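Local atomic coordinates of Tll0287 protein (Thermosynechococcus elongatus, PDB entry 5B82), a protein that binds a covalently attached heme c in a PAS-like domain and probably serves a redox or sensory role linked to photosynthesis. Residues Lys92-Asn97 against Asp162-Phe167; Ile135-Ser140 against Asp171-Tyr176. All coordinates share one frame; numbering follows the deposited sequence.

Contact 1: Lys92-Asn97 against Asp162-Phe167; sequences KYRNPN and DRAYGF. With HEC (heme c), chain B.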
ATOM      1  N   LYS A  92      10.173   2.590   1.152  1.00 29.45           N
ATOM      2  CA  LYS A  92      10.258   3.888   0.495  1.00 29.55           C
ATOM      3  C   LYS A  92       8.860   4.481   0.446  1.00 29.86           C
ATOM      4  O   LYS A  92       8.095   4.217  -0.485  1.00 28.24           O
ATOM      5  CB  LYS A  92      10.818   3.733  -0.928  1.00 29.96           C
ATOM      6  CG  LYS A  92      12.162   3.023  -0.975  1.00 36.04           C
ATOM      7  CD  LYS A  92      12.521   2.563  -2.387  1.00 37.22           C
ATOM      8  CE  LYS A  92      12.804   3.734  -3.312  1.00 39.00           C
ATOM      9  NZ  LYS A  92      13.247   3.254  -4.657  1.00 46.33           N
ATOM     10  N   TYR A  93       8.527   5.272   1.462  1.00 29.58           N
ATOM     11  CA  TYR A  93       7.177   5.789   1.634  1.00 30.02           C
ATOM     12  C   TYR A  93       7.071   7.266   1.282  1.00 33.03           C
ATOM     13  O   TYR A  93       8.045   8.010   1.355  1.00 36.33           O
ATOM     14  CB  TYR A  93       6.707   5.582   3.077  1.00 31.12           C
ATOM     15  CG  TYR A  93       7.715   6.080   4.083  1.00 29.80           C
ATOM     16  CD1 TYR A  93       7.695   7.398   4.524  1.00 35.16           C
ATOM     17  CD2 TYR A  93       8.708   5.243   4.566  1.00 33.23           C
ATOM     18  CE1 TYR A  93       8.627   7.856   5.431  1.00 43.95           C
ATOM     19  CE2 TYR A  93       9.639   5.692   5.471  1.00 34.76           C
ATOM     20  CZ  TYR A  93       9.595   6.994   5.900  1.00 41.97           C
ATOM     21  OH  TYR A  93      10.531   7.436   6.800  1.00 51.91           O
ATOM     22  N   ARG A  94       5.868   7.679   0.912  1.00 29.16           N
ATOM     23  CA  ARG A  94       5.580   9.066   0.605  1.00 31.10           C
ATOM     24  C   ARG A  94       4.959   9.716   1.830  1.00 30.17           C
ATOM     25  O   ARG A  94       5.386  10.783   2.265  1.00 33.16           O
ATOM     26  CB  ARG A  94       4.624   9.133  -0.582  1.00 30.77           C
ATOM     27  CG  ARG A  94       4.171  10.518  -0.975  1.00 31.95           C
ATOM     28  CD  ARG A  94       3.919  10.537  -2.469  1.00 27.35           C
ATOM     29  NE  ARG A  94       5.177  10.419  -3.199  1.00 33.16           N
ATOM     30  CZ  ARG A  94       5.279  10.213  -4.509  1.00 31.65           C
ATOM     31  NH1 ARG A  94       4.192  10.075  -5.255  1.00 28.82           N
ATOM     32  NH2 ARG A  94       6.474  10.134  -5.070  1.00 32.97           N
ATOM     33  N   ASN A  95       3.945   9.060   2.380  1.00 23.69           N
ATOM     34  CA  ASN A  95       3.300   9.513   3.598  1.00 31.52           C
ATOM     35  C   ASN A  95       4.020   8.898   4.803  1.00 33.54           C
ATOM     36  O   ASN A  95       4.134   7.672   4.904  1.00 26.77           O
ATOM     37  CB  ASN A  95       1.824   9.110   3.561  1.00 33.07           C
ATOM     38  CG  ASN A  95       1.035   9.615   4.755  1.00 36.00           C
ATOM     39  OD1 ASN A  95       1.543   9.698   5.874  1.00 39.00           O
ATOM     40  ND2 ASN A  95      -0.230   9.942   4.517  1.00 33.25           N
ATOM     41  N   PRO A  96       4.504   9.745   5.729  1.00 35.59           N
ATOM     42  CA  PRO A  96       5.257   9.220   6.873  1.00 37.87           C
ATOM     43  C   PRO A  96       4.457   8.250   7.747  1.00 36.33           C
ATOM     44  O   PRO A  96       5.056   7.513   8.527  1.00 41.46           O
ATOM     45  CB  PRO A  96       5.634  10.483   7.657  1.00 40.42           C
ATOM     46  CG  PRO A  96       4.667  11.517   7.209  1.00 43.24           C
ATOM     47  CD  PRO A  96       4.389  11.210   5.773  1.00 31.39           C
ATOM     48  N   ASN A  97       3.135   8.228   7.607  1.00 31.61           N
ATOM     49  CA  ASN A  97       2.317   7.285   8.368  1.00 33.60           C
ATOM     50  C   ASN A  97       2.458   5.852   7.856  1.00 35.08           C
ATOM     51  O   ASN A  97       1.944   4.907   8.461  1.00 31.86           O
ATOM     52  CB  ASN A  97       0.844   7.703   8.340  1.00 44.32           C
ATOM     53  CG  ASN A  97      -0.017   6.872   9.280  1.00 54.11           C
ATOM     54  OD1 ASN A  97       0.306   6.717  10.461  1.00 61.01           O
ATOM     55  ND2 ASN A  97      -1.108   6.318   8.756  1.00 52.15           N
ATOM     56  N   ASP A 162       9.603  12.684   1.082  1.00 43.55           N
ATOM     57  CA  ASP A 162       9.222  11.622   0.156  1.00 40.76           C
ATOM     58  C   ASP A 162      10.408  10.732  -0.217  1.00 42.03           C
ATOM     59  O   ASP A 162      11.523  11.220  -0.403  1.00 42.61           O
ATOM     60  CB  ASP A 162       8.602  12.225  -1.108  1.00 36.98           C
ATOM     61  CG  ASP A 162       8.182  11.169  -2.111  1.00 36.29           C
ATOM     62  OD1 ASP A 162       8.464  11.348  -3.316  1.00 33.88           O
ATOM     63  OD2 ASP A 162       7.564  10.164  -1.695  1.00 32.61           O
ATOM     64  N   ARG A 163      10.161   9.427  -0.310  1.00 40.15           N
ATOM     65  CA  ARG A 163      11.161   8.470  -0.781  1.00 42.24           C
ATOM     66  C   ARG A 163      10.547   7.537  -1.824  1.00 39.94           C
ATOM     67  O   ARG A 163      11.225   6.679  -2.385  1.00 41.25           O
ATOM     68  CB  ARG A 163      11.722   7.648   0.382  1.00 49.42           C
ATOM     69  CG  ARG A 163      12.376   8.468   1.486  1.00 60.55           C
ATOM     70  CD  ARG A 163      13.890   8.267   1.539  1.00 71.01           C
ATOM     71  NE  ARG A 163      14.602   8.964   0.467  1.00 79.75           N
ATOM     72  CZ  ARG A 163      15.929   9.022   0.364  1.00 85.76           C
ATOM     73  NH1 ARG A 163      16.696   8.427   1.268  1.00 86.17           N
ATOM     74  NH2 ARG A 163      16.493   9.676  -0.644  1.00 90.36           N
ATOM     75  N   ALA A 164       9.256   7.716  -2.087  1.00 36.16           N
ATOM     76  CA  ALA A 164       8.524   6.809  -2.972  1.00 32.66           C
ATOM     77  C   ALA A 164       8.746   7.094  -4.458  1.00 32.58           C
ATOM     78  O   ALA A 164       7.791   7.324  -5.208  1.00 37.86           O
ATOM     79  CB  ALA A 164       7.032   6.831  -2.635  1.00 28.23           C
ATOM     80  N   TYR A 165      10.006   7.064  -4.883  1.00 29.62           N
ATOM     81  CA  TYR A 165      10.350   7.263  -6.291  1.00 35.00           C
ATOM     82  C   TYR A 165      11.474   6.332  -6.698  1.00 39.29           C
ATOM     83  O   TYR A 165      12.039   5.623  -5.864  1.00 36.57           O
ATOM     84  CB  TYR A 165      10.758   8.717  -6.559  1.00 39.04           C
ATOM     85  CG  TYR A 165      11.856   9.235  -5.646  1.00 43.94           C
ATOM     86  CD1 TYR A 165      11.553  10.022  -4.541  1.00 39.13           C
ATOM     87  CD2 TYR A 165      13.194   8.939  -5.889  1.00 49.75           C
ATOM     88  CE1 TYR A 165      12.545  10.492  -3.702  1.00 43.82           C
ATOM     89  CE2 TYR A 165      14.193   9.407  -5.054  1.00 51.56           C
ATOM     90  CZ  TYR A 165      13.862  10.183  -3.962  1.00 50.95           C
ATOM     91  OH  TYR A 165      14.852  10.655  -3.127  1.00 56.65           O
ATOM     92  N   GLY A 166      11.795   6.344  -7.986  1.00 40.92           N
ATOM     93  CA  GLY A 166      12.887   5.543  -8.511  1.00 42.64           C
ATOM     94  C   GLY A 166      12.536   4.081  -8.705  1.00 42.50           C
ATOM     95  O   GLY A 166      13.422   3.241  -8.835  1.00 45.03           O
ATOM     96  N   PHE A 167      11.245   3.769  -8.722  1.00 37.25           N
ATOM     97  CA  PHE A 167      10.805   2.397  -8.968  1.00 32.26           C
ATOM     98  C   PHE A 167      10.853   2.025 -10.448  1.00 40.49           C
ATOM     99  O   PHE A 167      10.824   2.893 -11.319  1.00 42.48           O
ATOM    100  CB  PHE A 167       9.383   2.194  -8.460  1.00 29.33           C
ATOM    101  CG  PHE A 167       9.250   2.282  -6.972  1.00 27.37           C
ATOM    102  CD1 PHE A 167       9.530   1.187  -6.173  1.00 29.62           C
ATOM    103  CD2 PHE A 167       8.819   3.447  -6.374  1.00 27.79           C
ATOM    104  CE1 PHE A 167       9.400   1.268  -4.803  1.00 29.79           C
ATOM    105  CE2 PHE A 167       8.686   3.527  -5.005  1.00 31.03           C
ATOM    106  CZ  PHE A 167       8.975   2.437  -4.223  1.00 26.53           C
TER
HETATM  107 FE   HEC B 501       0.961   6.006  -5.159  1.00 24.74          FE
HETATM  108  CHA HEC B 501       1.248   6.642  -1.836  1.00 22.10           C
HETATM  109  CHB HEC B 501       1.570   2.627  -4.509  1.00 23.23           C
HETATM  110  CHC HEC B 501       0.447   5.238  -8.420  1.00 29.06           C
HETATM  111  CHD HEC B 501       0.763   9.359  -5.877  1.00 27.45           C
HETATM  112  NA  HEC B 501       1.401   4.854  -3.494  1.00 23.96           N
HETATM  113  C1A HEC B 501       1.333   5.321  -2.198  1.00 24.69           C
HETATM  114  C2A HEC B 501       1.386   4.188  -1.295  1.00 24.16           C
HETATM  115  C3A HEC B 501       1.472   3.085  -2.049  1.00 22.44           C
HETATM  116  C4A HEC B 501       1.489   3.478  -3.435  1.00 24.98           C
HETATM  117  CMA HEC B 501       1.555   1.628  -1.568  1.00 17.22           C
HETATM  118  CAA HEC B 501       1.329   4.246   0.253  1.00 24.65           C
HETATM  119  CBA HEC B 501       2.713   4.113   0.887  1.00 21.00           C
HETATM  120  CGA HEC B 501       3.427   5.437   0.862  1.00 20.63           C
HETATM  121  O1A HEC B 501       4.483   5.540   0.191  1.00 30.44           O
HETATM  122  O2A HEC B 501       2.928   6.411   1.484  1.00 24.48           O
HETATM  123  NB  HEC B 501       1.025   4.263  -6.239  1.00 28.16           N
HETATM  124  C1B HEC B 501       1.235   2.976  -5.791  1.00 26.72           C
HETATM  125  C2B HEC B 501       1.041   2.061  -6.897  1.00 26.88           C
HETATM  126  C3B HEC B 501       0.740   2.785  -7.977  1.00 24.58           C
HETATM  127  C4B HEC B 501       0.712   4.179  -7.586  1.00 27.82           C
HETATM  128  CMB HEC B 501       1.214   0.522  -6.833  1.00 17.17           C
HETATM  129  CAB HEC B 501       0.448   2.244  -9.397  1.00 22.04           C
HETATM  130  CBB HEC B 501      -0.860   1.410  -9.410  1.00 19.42           C
HETATM  131  NC  HEC B 501       0.697   7.103  -6.838  1.00 30.66           N
HETATM  132  C1C HEC B 501       0.443   6.576  -8.084  1.00 31.59           C
HETATM  133  C2C HEC B 501       0.025   7.661  -8.948  1.00 33.41           C
HETATM  134  C3C HEC B 501       0.242   8.815  -8.293  1.00 31.24           C
HETATM  135  C4C HEC B 501       0.584   8.475  -6.923  1.00 29.68           C
HETATM  136  CMC HEC B 501      -0.148   7.494 -10.476  1.00 26.69           C
HETATM  137  CAC HEC B 501       0.064  10.259  -8.834  1.00 28.95           C
HETATM  138  CBC HEC B 501      -1.349  10.592  -9.368  1.00 34.48           C
HETATM  139  ND  HEC B 501       1.064   7.729  -4.061  1.00 27.17           N
HETATM  140  C1D HEC B 501       0.813   9.008  -4.547  1.00 32.00           C
HETATM  141  C2D HEC B 501       0.620   9.908  -3.426  1.00 28.75           C
HETATM  142  C3D HEC B 501       0.785   9.045  -2.182  1.00 28.85           C
HETATM  143  C4D HEC B 501       1.056   7.719  -2.665  1.00 27.07           C
HETATM  144  CMD HEC B 501       0.318  11.420  -3.468  1.00 25.18           C
HETATM  145  CAD HEC B 501       0.661   9.474  -0.704  1.00 24.15           C
HETATM  146  CBD HEC B 501      -0.815   9.295  -0.368  1.00 25.35           C
HETATM  147  CGD HEC B 501      -1.077   9.490   1.109  1.00 24.03           C
HETATM  148  O1D HEC B 501      -0.865  10.611   1.623  1.00 29.31           O
HETATM  149  O2D HEC B 501      -1.508   8.515   1.762  1.00 26.35           O
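Arg94 takes hold of the Asp162 carboxylate side-on with two nitrogens, a salt bridge in which NE reaches OD2 at 2.8 Å with an N-H...O angle of 165° and NH2 reaches OD1 at 2.9 Å. Its CG lies anti to the backbone N (chi1 177°), and bends at chi2 and chi3 bring both nitrogens to Asp162. The two flat groups are turned 60° against each other, and NE accordingly meets OD2 from above the carboxylate plane. The backbone N of Ala164 meets OD2 from the opposite face, at 3.0 Å, closing an Asx turn; these donors, with NH2 on OD1, limit the carboxylate's rotation. Ala164 CB covers one guanidinium face. The same loop grips a heme propionate: Arg94 N donates to HEC O1A at 2.6 Å and Asn95 N to HEC O2A at 3.0 Å. Against this buried cluster stand partly exposed Lys92 and exposed Arg163 and Gly166. Lys92 NZ donates to Tyr165 O at 2.9 Å and reaches across the buried Phe167 ring, 4.3 Å from its centroid, a cation-pi contact; Arg163 NH2 donates to Tyr165 OH. The contact joins the loop after strand 85-89 to that between helix 153-158 and strand 172-181, with the axial heme ligand His145 of helix 142-145 packed on Arg94 and Phe167.

Contact 2: Ile135-Ser140 against Asp171-Tyr176; sequences IDVQAS and DLRGMY. With HEC (heme c), chain B.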
ATOM      1  N   ILE A 135       2.311  -5.212  -2.623  1.00 16.69           N
ATOM      2  CA  ILE A 135       1.953  -4.251  -3.657  1.00 22.51           C
ATOM      3  C   ILE A 135       3.125  -4.154  -4.627  1.00 24.25           C
ATOM      4  O   ILE A 135       4.244  -3.821  -4.227  1.00 26.48           O
ATOM      5  CB  ILE A 135       1.708  -2.858  -3.060  1.00 18.26           C
ATOM      6  CG1 ILE A 135       0.553  -2.902  -2.064  1.00 17.39           C
ATOM      7  CG2 ILE A 135       1.399  -1.844  -4.166  1.00 17.62           C
ATOM      8  CD1 ILE A 135       0.509  -1.729  -1.104  1.00 17.14           C
ATOM      9  N   ASP A 136       2.882  -4.442  -5.899  1.00 21.10           N
ATOM     10  CA  ASP A 136       3.940  -4.339  -6.887  1.00 22.02           C
ATOM     11  C   ASP A 136       3.786  -3.068  -7.717  1.00 24.77           C
ATOM     12  O   ASP A 136       2.729  -2.440  -7.719  1.00 27.09           O
ATOM     13  CB  ASP A 136       3.985  -5.579  -7.784  1.00 27.49           C
ATOM     14  CG  ASP A 136       4.496  -6.821  -7.051  1.00 34.63           C
ATOM     15  OD1 ASP A 136       5.334  -6.683  -6.130  1.00 37.17           O
ATOM     16  OD2 ASP A 136       4.061  -7.940  -7.406  1.00 36.41           O
ATOM     17  N   VAL A 137       4.850  -2.692  -8.411  1.00 23.69           N
ATOM     18  CA  VAL A 137       4.830  -1.498  -9.242  1.00 24.03           C
ATOM     19  C   VAL A 137       4.415  -1.854 -10.666  1.00 23.16           C
ATOM     20  O   VAL A 137       5.049  -2.697 -11.288  1.00 31.97           O
ATOM     21  CB  VAL A 137       6.218  -0.850  -9.274  1.00 25.55           C
ATOM     22  CG1 VAL A 137       6.239   0.322 -10.244  1.00 27.72           C
ATOM     23  CG2 VAL A 137       6.630  -0.402  -7.874  1.00 26.92           C
ATOM     24  N   GLN A 138       3.344  -1.236 -11.171  1.00 27.22           N
ATOM     25  CA  GLN A 138       3.014  -1.297 -12.610  1.00 34.82           C
ATOM     26  C   GLN A 138       3.453  -0.026 -13.338  1.00 34.45           C
ATOM     27  O   GLN A 138       3.867   0.946 -12.703  1.00 29.71           O
ATOM     28  CB  GLN A 138       1.515  -1.518 -12.844  1.00 36.83           C
ATOM     29  CG  GLN A 138       1.007  -2.884 -12.417  1.00 41.64           C
ATOM     30  CD  GLN A 138       0.556  -2.893 -10.983  1.00 45.01           C
ATOM     31  OE1 GLN A 138      -0.042  -1.930 -10.514  1.00 52.95           O
ATOM     32  NE2 GLN A 138       0.851  -3.975 -10.268  1.00 41.22           N
ATOM     33  N   ALA A 139       3.350  -0.034 -14.669  1.00 32.34           N
ATOM     34  CA  ALA A 139       3.791   1.093 -15.487  1.00 29.55           C
ATOM     35  C   ALA A 139       3.108   2.412 -15.146  1.00 26.11           C
ATOM     36  O   ALA A 139       3.755   3.455 -15.129  1.00 31.75           O
ATOM     37  CB  ALA A 139       3.624   0.785 -16.990  1.00 31.69           C
ATOM     38  N   SER A 140       1.807   2.363 -14.883  1.00 27.54           N
ATOM     39  CA  SER A 140       1.045   3.569 -14.590  1.00 31.74           C
ATOM     40  C   SER A 140       1.629   4.295 -13.380  1.00 29.00           C
ATOM     41  O   SER A 140       1.742   5.524 -13.364  1.00 35.76           O
ATOM     42  CB  SER A 140      -0.420   3.211 -14.338  1.00 37.44           C
ATOM     43  OG  SER A 140      -0.539   2.270 -13.276  1.00 36.37           O
ATOM     44  N   ASP A 171       8.975  -3.883  -9.510  1.00 35.10           N
ATOM     45  CA  ASP A 171       9.539  -3.677  -8.174  1.00 30.92           C
ATOM     46  C   ASP A 171       8.528  -3.960  -7.066  1.00 25.47           C
ATOM     47  O   ASP A 171       7.325  -3.839  -7.267  1.00 28.00           O
ATOM     48  CB  ASP A 171      10.011  -2.232  -8.002  1.00 29.51           C
ATOM     49  CG  ASP A 171      11.300  -1.947  -8.734  1.00 37.52           C
ATOM     50  OD1 ASP A 171      11.735  -2.818  -9.514  1.00 40.04           O
ATOM     51  OD2 ASP A 171      11.864  -0.848  -8.532  1.00 34.62           O
ATOM     52  N   LEU A 172       9.026  -4.304  -5.882  1.00 26.36           N
ATOM     53  CA  LEU A 172       8.173  -4.350  -4.698  1.00 28.56           C
ATOM     54  C   LEU A 172       7.941  -2.933  -4.178  1.00 26.70           C
ATOM     55  O   LEU A 172       8.880  -2.262  -3.744  1.00 33.17           O
ATOM     56  CB  LEU A 172       8.812  -5.211  -3.610  1.00 28.84           C
ATOM     57  CG  LEU A 172       8.087  -5.211  -2.265  1.00 30.01           C
ATOM     58  CD1 LEU A 172       6.706  -5.851  -2.404  1.00 25.21           C
ATOM     59  CD2 LEU A 172       8.933  -5.925  -1.228  1.00 30.87           C
ATOM     60  N   ARG A 173       6.689  -2.482  -4.224  1.00 23.89           N
ATOM     61  CA  ARG A 173       6.330  -1.125  -3.822  1.00 23.54           C
ATOM     62  C   ARG A 173       6.182  -0.986  -2.304  1.00 26.26           C
ATOM     63  O   ARG A 173       6.567   0.028  -1.717  1.00 22.55           O
ATOM     64  CB  ARG A 173       5.013  -0.720  -4.488  1.00 21.69           C
ATOM     65  CG  ARG A 173       4.448   0.593  -3.986  1.00 22.93           C
ATOM     66  CD  ARG A 173       5.265   1.789  -4.487  1.00 28.87           C
ATOM     67  NE  ARG A 173       4.717   3.040  -3.972  1.00 29.25           N
ATOM     68  CZ  ARG A 173       5.062   3.589  -2.808  1.00 28.23           C
ATOM     69  NH1 ARG A 173       5.971   3.004  -2.042  1.00 25.83           N
ATOM     70  NH2 ARG A 173       4.503   4.729  -2.417  1.00 22.83           N
ATOM     71  N   GLY A 174       5.616  -2.019  -1.692  1.00 24.54           N
ATOM     72  CA  GLY A 174       5.269  -2.020  -0.283  1.00 24.83           C
ATOM     73  C   GLY A 174       4.240  -3.112  -0.074  1.00 23.09           C
ATOM     74  O   GLY A 174       4.204  -4.095  -0.824  1.00 20.61           O
ATOM     75  N   MET A 175       3.384  -2.944   0.925  1.00 21.20           N
ATOM     76  CA  MET A 175       2.394  -3.964   1.256  1.00 18.43           C
ATOM     77  C   MET A 175       1.207  -3.353   1.968  1.00 19.55           C
ATOM     78  O   MET A 175       1.307  -2.235   2.496  1.00 17.52           O
ATOM     79  CB  MET A 175       3.016  -5.032   2.149  1.00 19.55           C
ATOM     80  CG  MET A 175       3.281  -4.572   3.584  1.00 17.54           C
ATOM     81  SD  MET A 175       4.233  -5.792   4.487  1.00 21.16           S
ATOM     82  CE  MET A 175       4.426  -4.929   6.068  1.00 22.39           C
ATOM     83  N   TYR A 176       0.075  -4.060   1.957  1.00 17.68           N
ATOM     84  CA  TYR A 176      -1.014  -3.751   2.889  1.00 15.29           C
ATOM     85  C   TYR A 176      -0.797  -4.588   4.142  1.00 17.77           C
ATOM     86  O   TYR A 176      -0.325  -5.721   4.049  1.00 20.07           O
ATOM     87  CB  TYR A 176      -2.383  -4.094   2.302  1.00 16.74           C
ATOM     88  CG  TYR A 176      -2.638  -3.471   0.951  1.00 21.22           C
ATOM     89  CD1 TYR A 176      -3.103  -2.164   0.838  1.00 21.38           C
ATOM     90  CD2 TYR A 176      -2.423  -4.192  -0.206  1.00 20.54           C
ATOM     91  CE1 TYR A 176      -3.328  -1.591  -0.406  1.00 21.34           C
ATOM     92  CE2 TYR A 176      -2.658  -3.637  -1.447  1.00 23.21           C
ATOM     93  CZ  TYR A 176      -3.101  -2.340  -1.541  1.00 24.13           C
ATOM     94  OH  TYR A 176      -3.314  -1.797  -2.782  1.00 22.37           O
TER
HETATM   95 FE   HEC B 501       0.961   6.006  -5.159  1.00 24.74          FE
HETATM   96  CHA HEC B 501       1.248   6.642  -1.836  1.00 22.10           C
HETATM   97  CHB HEC B 501       1.570   2.627  -4.509  1.00 23.23           C
HETATM   98  CHC HEC B 501       0.447   5.238  -8.420  1.00 29.06           C
HETATM   99  CHD HEC B 501       0.763   9.359  -5.877  1.00 27.45           C
HETATM  100  NA  HEC B 501       1.401   4.854  -3.494  1.00 23.96           N
HETATM  101  C1A HEC B 501       1.333   5.321  -2.198  1.00 24.69           C
HETATM  102  C2A HEC B 501       1.386   4.188  -1.295  1.00 24.16           C
HETATM  103  C3A HEC B 501       1.472   3.085  -2.049  1.00 22.44           C
HETATM  104  C4A HEC B 501       1.489   3.478  -3.435  1.00 24.98           C
HETATM  105  CMA HEC B 501       1.555   1.628  -1.568  1.00 17.22           C
HETATM  106  CAA HEC B 501       1.329   4.246   0.253  1.00 24.65           C
HETATM  107  CBA HEC B 501       2.713   4.113   0.887  1.00 21.00           C
HETATM  108  CGA HEC B 501       3.427   5.437   0.862  1.00 20.63           C
HETATM  109  O1A HEC B 501       4.483   5.540   0.191  1.00 30.44           O
HETATM  110  O2A HEC B 501       2.928   6.411   1.484  1.00 24.48           O
HETATM  111  NB  HEC B 501       1.025   4.263  -6.239  1.00 28.16           N
HETATM  112  C1B HEC B 501       1.235   2.976  -5.791  1.00 26.72           C
HETATM  113  C2B HEC B 501       1.041   2.061  -6.897  1.00 26.88           C
HETATM  114  C3B HEC B 501       0.740   2.785  -7.977  1.00 24.58           C
HETATM  115  C4B HEC B 501       0.712   4.179  -7.586  1.00 27.82           C
HETATM  116  CMB HEC B 501       1.214   0.522  -6.833  1.00 17.17           C
HETATM  117  CAB HEC B 501       0.448   2.244  -9.397  1.00 22.04           C
HETATM  118  CBB HEC B 501      -0.860   1.410  -9.410  1.00 19.42           C
HETATM  119  NC  HEC B 501       0.697   7.103  -6.838  1.00 30.66           N
HETATM  120  C1C HEC B 501       0.443   6.576  -8.084  1.00 31.59           C
HETATM  121  C2C HEC B 501       0.025   7.661  -8.948  1.00 33.41           C
HETATM  122  C3C HEC B 501       0.242   8.815  -8.293  1.00 31.24           C
HETATM  123  C4C HEC B 501       0.584   8.475  -6.923  1.00 29.68           C
HETATM  124  CMC HEC B 501      -0.148   7.494 -10.476  1.00 26.69           C
HETATM  125  CAC HEC B 501       0.064  10.259  -8.834  1.00 28.95           C
HETATM  126  CBC HEC B 501      -1.349  10.592  -9.368  1.00 34.48           C
HETATM  127  ND  HEC B 501       1.064   7.729  -4.061  1.00 27.17           N
HETATM  128  C1D HEC B 501       0.813   9.008  -4.547  1.00 32.00           C
HETATM  129  C2D HEC B 501       0.620   9.908  -3.426  1.00 28.75           C
HETATM  130  C3D HEC B 501       0.785   9.045  -2.182  1.00 28.85           C
HETATM  131  C4D HEC B 501       1.056   7.719  -2.665  1.00 27.07           C
HETATM  132  CMD HEC B 501       0.318  11.420  -3.468  1.00 25.18           C
HETATM  133  CAD HEC B 501       0.661   9.474  -0.704  1.00 24.15           C
HETATM  134  CBD HEC B 501      -0.815   9.295  -0.368  1.00 25.35           C
HETATM  135  CGD HEC B 501      -1.077   9.490   1.109  1.00 24.03           C
HETATM  136  O1D HEC B 501      -0.865  10.611   1.623  1.00 29.31           O
HETATM  137  O2D HEC B 501      -1.508   8.515   1.762  1.00 26.35           O
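Ile135 O accepts from two successive backbone nitrogens, Arg173 N at 2.8 Å and, weakly, Gly174 N at 3.4 Å. Arg173 and Gly174 both face Ile135, and Arg173 has near-helical backbone angles (-81°/-39°): a classic beta bulge, at which the register moves by one between Ile135 and Asp136. On the near side of the bulge Ile135 N donates to Gly174 O at 2.8 Å, and beyond it Val137 N donates to Asp171 O at 3.0 Å. Arg173, the first residue of the bulge, reaches the heme: its NH2 gives a hydrogen bond to HEC O1A at 2.7 Å, and one face of its guanidinium looks onto the ring methyl CMA. Ile135 lies alongside Arg173, with CG2 near Arg173 CB. With CG1 set beside its own backbone N, Ile135 brings CD1 over the face of Tyr176, 3.7 Å from the ring centroid and 11° off the normal, a CH-pi contact; CD1 also touches HEC CMA at 3.5 Å. An alanine in place of Tyr176 would remove the ring face under Ile135 CD1 and would probably leave Asp42 and Arg45 without the hydroxyl they share. The paired strands 128-136 and 172-181 are the middle two of the four-stranded antiparallel sheet of the PAS-like domain; helix 28-49 packs on Ile135 and Tyr176, and helix 103-114 on Met175.

Contacts 1 and 2 lie with their centres about 12 Å apart and converge on one heme propionate, since HEC O1A accepts hydrogen bonds from Arg94 N of contact 1 and Arg173 NH2 of contact 2. Arg173 ties the two directly: its NH1 is 2.9 Å from Lys92 O, a probable hydrogen bond, and its NH2 packs 3.3 Å from Ala164 CB. A second seam is apolar, with Phe167 CD1 3.7 Å from Val137 CG2. Along the chain the segments alternate, and both contacts touch the heme. Loops in contact 1 and a bulged strand pair in contact 2 therefore supply complementary parts of the heme pocket.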